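Local structure of putative non-ribosomal peptide synthetase (Actinomadura parvosata subsp. kistnae, 6M7L) at residues A[255-258]-A[259-262]. The protein probably acts in non-ribosomal peptide synthesis, where its condensation domain would be expected to join carrier-bound building blocks. Numbering follows the deposited sequence.
Sequences ADSH and ARLL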
loop_
_atom_site.group_PDB
_atom_site.type_symbol
_atom_site.label_atom_id
_atom_site.label_comp_id
_atom_site.label_asym_id
_atom_site.label_seq_id
_atom_site.Cartn_x
_atom_site.Cartn_y
_atom_site.Cartn_z
ATOM N N ALA A 255 8.476 -26.050 -4.023
ATOM C CA ALA A 255 9.636 -25.418 -3.401
ATOM C C ALA A 255 10.914 -26.212 -3.638
ATOM O O ALA A 255 12.001 -25.626 -3.700
ATOM C CB ALA A 255 9.396 -25.235 -1.902
ATOM N N ASP A 256 10.804 -27.537 -3.773
ATOM C CA ASP A 256 11.972 -28.370 -4.045
ATOM C C ASP A 256 12.713 -27.893 -5.288
ATOM O O ASP A 256 13.882 -27.497 -5.221
ATOM C CB ASP A 256 11.541 -29.831 -4.206
ATOM C CG ASP A 256 11.113 -30.461 -2.900
ATOM O OD1 ASP A 256 11.247 -29.801 -1.846
ATOM O OD2 ASP A 256 10.644 -31.619 -2.924
ATOM N N SER A 257 12.036 -27.922 -6.439
ATOM C CA SER A 257 12.659 -27.458 -7.673
ATOM C C SER A 257 12.935 -25.962 -7.629
ATOM O O SER A 257 13.891 -25.490 -8.257
ATOM C CB SER A 257 11.772 -27.808 -8.865
ATOM O OG SER A 257 11.403 -29.174 -8.828
ATOM N N HIS A 258 12.113 -25.206 -6.897
ATOM C CA HIS A 258 12.358 -23.778 -6.730
ATOM C C HIS A 258 13.678 -23.532 -6.006
ATOM O O HIS A 258 14.442 -22.635 -6.382
ATOM C CB HIS A 258 11.189 -23.142 -5.973
ATOM C CG HIS A 258 11.320 -21.664 -5.769
ATOM N ND1 HIS A 258 12.286 -20.903 -6.392
ATOM C CD2 HIS A 258 10.599 -20.805 -5.008
ATOM C CE1 HIS A 258 12.157 -19.642 -6.021
ATOM N NE2 HIS A 258 11.139 -19.555 -5.183
ATOM N N ALA A 259 13.964 -24.326 -4.972
ATOM C CA ALA A 259 15.209 -24.154 -4.229
ATOM C C ALA A 259 16.420 -24.440 -5.106
ATOM O O ALA A 259 17.428 -23.726 -5.037
ATOM C CB ALA A 259 15.214 -25.054 -2.996
ATOM N N ARG A 260 16.340 -25.479 -5.942
ATOM C CA ARG A 260 17.475 -25.834 -6.786
ATOM C C ARG A 260 17.760 -24.764 -7.833
ATOM O O ARG A 260 18.924 -24.546 -8.191
ATOM C CB ARG A 260 17.229 -27.188 -7.451
ATOM C CG ARG A 260 17.394 -28.367 -6.507
ATOM C CD ARG A 260 17.295 -29.694 -7.239
ATOM N NE ARG A 260 15.929 -29.992 -7.659
ATOM C CZ ARG A 260 15.014 -30.554 -6.875
ATOM N NH1 ARG A 260 15.318 -30.877 -5.625
ATOM N NH2 ARG A 260 13.795 -30.792 -7.340
ATOM N N LEU A 261 16.724 -24.090 -8.332
ATOM C CA LEU A 261 16.944 -22.992 -9.268
ATOM C C LEU A 261 17.559 -21.790 -8.561
ATOM O O LEU A 261 18.528 -21.197 -9.051
ATOM C CB LEU A 261 15.629 -22.612 -9.945
ATOM C CG LEU A 261 15.035 -23.703 -10.835
ATOM C CD1 LEU A 261 13.631 -23.332 -11.255
ATOM C CD2 LEU A 261 15.920 -23.932 -12.049
ATOM N N LEU A 262 17.003 -21.415 -7.404
ATOM C CA LEU A 262 17.613 -20.370 -6.588
ATOM C C LEU A 262 19.047 -20.731 -6.226
ATOM O O LEU A 262 19.926 -19.860 -6.177
ATOM C CB LEU A 262 16.775 -20.144 -5.330
ATOM C CG LEU A 262 17.365 -19.278 -4.215
ATOM C CD1 LEU A 262 17.680 -17.880 -4.723
ATOM C CD2 LEU A 262 16.415 -19.219 -3.030
#
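Arg260 reaches back along the first turn of helix 255-267 and lays its guanidinium group over the backbone of Asp256 and Ser257. The Asp256 carbonyl oxygen sits 3.6 Å above the guanidinium plane, over its centre, where its partial negative charge probably suits the cationic group. NH2 of Arg260 also makes a weak hydrogen bond to Ser257 OG at 3.2 Å; its N-H...O angle of 121° is strongly bent. A bend at chi3 (-72°) turns the long chain back towards the N-terminal end of the helix, and Ser257 suits its place because its short side chain holds OG close to the backbone. The carboxylate of Asp256 stays apart, with OD2 5.4 Å from Arg260 NH1; an acidic residue in a first turn is probably favoured by the helix dipole.

Beneath this runs the regular i to i+4 backbone bonding of an α-helix. The nitrogen of Ala259 lies 2.7 Å from Ala255 O, and Leu262 N meets His258 O at 3.0 Å.

The helix probably belongs to the C-terminal of the two chloramphenicol acetyltransferase-like lobes of a condensation domain. Leu261 brings branched apolar bulk to Leu454 and Val457 of helix 440-459 and, with Leu262, to Met272 of helix 272-288. Buried His258 combines weak hydrogen bonds from NE2 to Asp416 and His417 with carbon contacts to Met272 and Ala424, and small Ala259 also touches Ala424. This turn thus packs against helices 272-288 and 440-459 and meets strand 424-434 of the four-stranded sheet.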